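Local coordinates for protein salmonella typhimurium DB7155 bacteriophage DET7 tailspike (Bacteriophage, PDB 2V5I) that probably binds the host's O-antigen polysaccharide as the phage's receptor and hydrolyses it, as a trimeric beta-helical tailspike, at residues L292-R304 with Y313-D325. Residues are numbered along the deposited sequence; the frame is centred on the assembly and turned at random.
Sequences LGSDPGMAPEPDR and YPFHQLPNNHLVD
Extended from CG to NE (chi3 -173°), the Arg-304 chain carries its guanidinium to the carbonyl of Tyr-313, while chi1 of -71° sets the Asp-295 carboxylate beside the backbone of His-316. The site lies in the long loop between strands 290-291 and 323-330 of the right-handed parallel beta-helix of a P22-like tailspike. Arg-304 grips Asp-295 side-on: NE meets OD1 at 3.0 Å and NH2 meets OD2 at 2.9 Å, both on the syn side. End-on, Arg-304 NH1 and NH2 converge on Tyr-313 O; the NH1 bond (2.9 Å) lies in the carbonyl plane, whereas NH2 approaches 45° above it. These bonds fix the guanidinium's rotation. Leu-318 CD2 sits 3.5 Å from Arg-304 CZ, over one face, with Phe-315 CE1 over the opposite face. Asp-295 OD2 takes a second strong bond on its anti side, from His-316 N at 2.8 Å, and Arg-271 pairs with OD1. Toward strand 323-330, Asn-320 ND2, also bonded to Asp-340 O, donates to Ser-294 OG (3.0 Å). Nearby, one water joins that hydroxyl to Leu-292 O and to NE2 of His-322, whose strongest polar partner is Leu-275; the water lies at the edge of the imidazole, in the ring plane.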
loop_
_atom_site.group_PDB
_atom_site.type_symbol
_atom_site.label_atom_id
_atom_site.label_comp_id
_atom_site.label_asym_id
_atom_site.label_seq_id
_atom_site.Cartn_x
_atom_site.Cartn_y
_atom_site.Cartn_z
ATOM N N LEU A 292 -2.020 -16.828 11.403
ATOM C CA LEU A 292 -2.957 -17.283 10.391
ATOM C C LEU A 292 -2.843 -18.737 9.919
ATOM O O LEU A 292 -3.426 -19.124 8.905
ATOM C CB LEU A 292 -2.966 -16.329 9.176
ATOM C CG LEU A 292 -3.056 -14.822 9.510
ATOM C CD1 LEU A 292 -3.059 -13.996 8.246
ATOM C CD2 LEU A 292 -4.253 -14.526 10.361
ATOM N N GLY A 293 -2.114 -19.519 10.672
ATOM C CA GLY A 293 -1.959 -20.919 10.372
ATOM C C GLY A 293 -3.196 -21.733 10.645
ATOM O O GLY A 293 -4.070 -21.315 11.365
ATOM N N SER A 294 -3.232 -22.962 10.124
ATOM C CA SER A 294 -4.358 -23.847 10.302
ATOM C C SER A 294 -4.018 -25.097 11.131
ATOM O O SER A 294 -4.883 -25.653 11.799
ATOM C CB SER A 294 -4.789 -24.336 8.929
ATOM O OG SER A 294 -5.330 -23.279 8.137
ATOM N N ASP A 295 -2.784 -25.579 11.010
ATOM C CA ASP A 295 -2.371 -26.783 11.677
ATOM C C ASP A 295 -1.420 -26.497 12.841
ATOM O O ASP A 295 -0.473 -25.728 12.678
ATOM C CB ASP A 295 -1.749 -27.789 10.658
ATOM C CG ASP A 295 -2.739 -28.409 9.720
ATOM O OD1 ASP A 295 -3.856 -28.834 10.128
ATOM O OD2 ASP A 295 -2.411 -28.467 8.476
ATOM N N PRO A 296 -1.630 -27.138 13.994
ATOM C CA PRO A 296 -0.777 -26.826 15.152
ATOM C C PRO A 296 0.613 -27.430 15.078
ATOM O O PRO A 296 0.791 -28.553 14.557
ATOM C CB PRO A 296 -1.504 -27.468 16.320
ATOM C CG PRO A 296 -2.270 -28.527 15.753
ATOM C CD PRO A 296 -2.626 -28.172 14.311
ATOM N N GLY A 297 1.561 -26.701 15.638
ATOM C CA GLY A 297 2.955 -27.112 15.612
ATOM C C GLY A 297 3.189 -28.440 16.310
ATOM O O GLY A 297 3.890 -29.292 15.777
ATOM N N MET A 298 2.583 -28.648 17.474
ATOM C CA MET A 298 2.854 -29.889 18.242
ATOM C C MET A 298 2.211 -31.166 17.689
ATOM O O MET A 298 2.543 -32.272 18.138
ATOM C CB MET A 298 2.488 -29.717 19.734
ATOM C CG MET A 298 3.445 -30.499 20.747
ATOM S SD MET A 298 5.106 -29.812 20.851
ATOM C CE MET A 298 5.167 -28.833 22.346
ATOM N N ALA A 299 1.290 -31.026 16.739
ATOM C CA ALA A 299 0.677 -32.146 16.042
ATOM C C ALA A 299 0.255 -33.318 16.921
ATOM O O ALA A 299 0.687 -34.467 16.722
ATOM C CB ALA A 299 1.605 -32.640 14.923
ATOM N N PRO A 300 -0.658 -33.060 17.859
ATOM C CA PRO A 300 -1.073 -34.112 18.766
ATOM C C PRO A 300 -2.093 -35.116 18.243
ATOM O O PRO A 300 -2.507 -35.977 19.030
ATOM C CB PRO A 300 -1.691 -33.329 19.909
ATOM C CG PRO A 300 -2.354 -32.191 19.206
ATOM C CD PRO A 300 -1.353 -31.787 18.123
ATOM N N GLU A 301 -2.554 -34.999 16.989
ATOM C CA GLU A 301 -3.406 -36.041 16.385
ATOM C C GLU A 301 -2.960 -36.247 14.947
ATOM O O GLU A 301 -2.411 -35.339 14.348
ATOM C CB GLU A 301 -4.918 -35.712 16.433
ATOM C CG GLU A 301 -5.209 -34.249 16.436
ATOM C CD GLU A 301 -6.676 -33.832 16.462
ATOM O OE1 GLU A 301 -7.616 -34.633 16.728
ATOM O OE2 GLU A 301 -6.875 -32.630 16.167
ATOM N N PRO A 302 -3.179 -37.442 14.418
ATOM C CA PRO A 302 -2.665 -37.798 13.087
ATOM C C PRO A 302 -3.560 -37.430 11.915
ATOM O O PRO A 302 -3.131 -37.567 10.754
ATOM C CB PRO A 302 -2.553 -39.324 13.178
ATOM C CG PRO A 302 -3.664 -39.725 14.043
ATOM C CD PRO A 302 -3.816 -38.606 15.074
ATOM N N ASP A 303 -4.768 -36.945 12.199
ATOM C CA ASP A 303 -5.733 -36.619 11.169
ATOM C C ASP A 303 -6.444 -35.309 11.535
ATOM O O ASP A 303 -6.025 -34.653 12.497
ATOM C CB ASP A 303 -6.778 -37.766 11.283
ATOM C CG ASP A 303 -7.478 -37.880 12.734
ATOM O OD1 ASP A 303 -6.910 -37.625 13.849
ATOM O OD2 ASP A 303 -8.657 -38.297 12.768
ATOM N N ARG A 304 -7.507 -34.963 10.814
ATOM C CA ARG A 304 -8.290 -33.763 11.058
ATOM C C ARG A 304 -9.757 -34.100 11.123
ATOM O O ARG A 304 -10.465 -33.962 10.131
ATOM C CB ARG A 304 -8.105 -32.794 9.886
ATOM C CG ARG A 304 -6.664 -32.344 9.660
ATOM C CD ARG A 304 -6.611 -31.114 8.736
ATOM N NE ARG A 304 -5.269 -30.719 8.349
ATOM C CZ ARG A 304 -4.640 -31.173 7.253
ATOM N NH1 ARG A 304 -5.217 -32.086 6.506
ATOM N NH2 ARG A 304 -3.445 -30.731 6.902
ATOM N N TYR A 313 -4.235 -33.372 2.009
ATOM C CA TYR A 313 -3.301 -32.267 2.288
ATOM C C TYR A 313 -2.528 -32.623 3.540
ATOM O O TYR A 313 -3.121 -32.653 4.636
ATOM C CB TYR A 313 -4.036 -30.955 2.564
ATOM C CG TYR A 313 -4.709 -30.404 1.332
ATOM C CD1 TYR A 313 -3.957 -29.784 0.334
ATOM C CD2 TYR A 313 -6.043 -30.587 1.134
ATOM C CE1 TYR A 313 -4.569 -29.296 -0.802
ATOM C CE2 TYR A 313 -6.665 -30.143 -0.031
ATOM C CZ TYR A 313 -5.912 -29.498 -0.983
ATOM O OH TYR A 313 -6.540 -29.036 -2.117
ATOM N N PRO A 314 -1.197 -32.813 3.437
ATOM C CA PRO A 314 -0.366 -32.977 4.623
ATOM C C PRO A 314 -0.457 -31.804 5.614
ATOM O O PRO A 314 -0.907 -30.695 5.261
ATOM C CB PRO A 314 1.059 -33.054 4.073
ATOM C CG PRO A 314 0.897 -33.439 2.645
ATOM C CD PRO A 314 -0.394 -32.880 2.207
ATOM N N PHE A 315 -0.044 -32.041 6.840
ATOM C CA PHE A 315 -0.050 -30.993 7.832
ATOM C C PHE A 315 0.792 -29.800 7.323
ATOM O O PHE A 315 1.848 -29.974 6.700
ATOM C CB PHE A 315 0.455 -31.450 9.202
ATOM C CG PHE A 315 -0.510 -32.357 9.940
ATOM C CD1 PHE A 315 -1.843 -32.014 10.090
ATOM C CD2 PHE A 315 -0.064 -33.523 10.533
ATOM C CE1 PHE A 315 -2.735 -32.813 10.797
ATOM C CE2 PHE A 315 -0.979 -34.364 11.263
ATOM C CZ PHE A 315 -2.271 -34.009 11.396
ATOM N N HIS A 316 0.215 -28.611 7.518
ATOM C CA HIS A 316 0.789 -27.340 7.106
ATOM C C HIS A 316 0.579 -27.049 5.602
ATOM O O HIS A 316 1.131 -26.084 5.092
ATOM C CB HIS A 316 2.245 -27.163 7.546
ATOM C CG HIS A 316 2.425 -27.240 9.032
ATOM N ND1 HIS A 316 1.797 -26.388 9.913
ATOM C CD2 HIS A 316 3.167 -28.084 9.783
ATOM C CE1 HIS A 316 2.155 -26.706 11.150
ATOM N NE2 HIS A 316 2.988 -27.738 11.098
ATOM N N GLN A 317 -0.210 -27.881 4.927
ATOM C CA GLN A 317 -0.458 -27.719 3.477
ATOM C C GLN A 317 -1.948 -27.467 3.116
ATOM O O GLN A 317 -2.329 -27.626 1.965
ATOM C CB GLN A 317 0.137 -28.902 2.681
ATOM C CG GLN A 317 1.615 -29.037 2.945
ATOM C CD GLN A 317 2.324 -29.919 1.958
ATOM O OE1 GLN A 317 1.877 -30.096 0.830
ATOM N NE2 GLN A 317 3.449 -30.484 2.389
ATOM N N LEU A 318 -2.793 -27.097 4.074
ATOM C CA LEU A 318 -4.190 -26.810 3.745
ATOM C C LEU A 318 -4.328 -25.604 2.825
ATOM O O LEU A 318 -3.561 -24.641 2.955
ATOM C CB LEU A 318 -5.040 -26.603 4.981
ATOM C CG LEU A 318 -5.330 -27.873 5.810
ATOM C CD1 LEU A 318 -5.918 -27.432 7.163
ATOM C CD2 LEU A 318 -6.228 -28.865 5.112
ATOM N N PRO A 319 -5.300 -25.662 1.909
ATOM C CA PRO A 319 -5.596 -24.485 1.034
ATOM C C PRO A 319 -6.448 -23.440 1.738
ATOM O O PRO A 319 -7.622 -23.213 1.414
ATOM C CB PRO A 319 -6.316 -25.139 -0.133
ATOM C CG PRO A 319 -7.085 -26.196 0.502
ATOM C CD PRO A 319 -6.185 -26.790 1.577
ATOM N N ASN A 320 -5.858 -22.821 2.772
ATOM C CA ASN A 320 -6.608 -21.928 3.632
ATOM C C ASN A 320 -7.059 -20.686 2.935
ATOM O O ASN A 320 -8.096 -20.129 3.266
ATOM C CB ASN A 320 -5.925 -21.699 4.993
ATOM C CG ASN A 320 -4.414 -21.513 4.905
ATOM O OD1 ASN A 320 -3.892 -21.081 3.903
ATOM N ND2 ASN A 320 -3.703 -21.871 5.986
ATOM N N ASN A 321 -6.247 -20.239 1.977
ATOM C CA ASN A 321 -6.609 -19.170 1.054
ATOM C C ASN A 321 -7.154 -17.890 1.675
ATOM O O ASN A 321 -8.145 -17.291 1.153
ATOM C CB ASN A 321 -7.624 -19.691 0.020
ATOM C CG ASN A 321 -7.608 -18.838 -1.280
ATOM O OD1 ASN A 321 -6.603 -18.158 -1.603
ATOM N ND2 ASN A 321 -8.734 -18.797 -1.951
ATOM N N HIS A 322 -6.513 -17.433 2.744
ATOM C CA HIS A 322 -6.924 -16.132 3.266
ATOM C C HIS A 322 -6.475 -14.993 2.346
ATOM O O HIS A 322 -5.458 -15.090 1.676
ATOM C CB HIS A 322 -6.396 -15.942 4.684
ATOM C CG HIS A 322 -6.870 -17.006 5.625
ATOM N ND1 HIS A 322 -8.204 -17.267 5.830
ATOM C CD2 HIS A 322 -6.187 -17.901 6.417
ATOM C CE1 HIS A 322 -8.337 -18.293 6.665
ATOM N NE2 HIS A 322 -7.132 -18.677 7.054
ATOM N N LEU A 323 -7.259 -13.912 2.324
ATOM C CA LEU A 323 -6.942 -12.735 1.557
ATOM C C LEU A 323 -6.232 -11.753 2.503
ATOM O O LEU A 323 -6.866 -11.076 3.324
ATOM C CB LEU A 323 -8.204 -12.107 0.959
ATOM C CG LEU A 323 -8.038 -10.799 0.195
ATOM C CD1 LEU A 323 -7.024 -10.912 -0.907
ATOM C CD2 LEU A 323 -9.413 -10.399 -0.378
ATOM N N VAL A 324 -4.908 -11.711 2.390
ATOM C CA VAL A 324 -4.025 -10.952 3.285
ATOM C C VAL A 324 -3.363 -9.847 2.503
ATOM O O VAL A 324 -2.612 -10.127 1.563
ATOM C CB VAL A 324 -2.918 -11.867 3.908
ATOM C CG1 VAL A 324 -1.995 -11.069 4.832
ATOM C CG2 VAL A 324 -3.559 -12.991 4.676
ATOM N N ASP A 325 -3.732 -8.594 2.817
ATOM C CA ASP A 325 -3.236 -7.408 2.084
ATOM C C ASP A 325 -3.290 -6.173 2.959
ATOM O O ASP A 325 -4.251 -5.927 3.665
ATOM C CB ASP A 325 -4.134 -7.153 0.833
ATOM C CG ASP A 325 -3.700 -5.944 0.019
ATOM O OD1 ASP A 325 -2.626 -5.987 -0.618
ATOM O OD2 ASP A 325 -4.452 -4.934 -0.021
HETATM O O HOH W 1 -5.878 -20.539 8.825
HETATM O O HOH W 2 -2.280 -26.156 6.861
HETATM O O HOH W 3 4.266 -29.447 13.184
#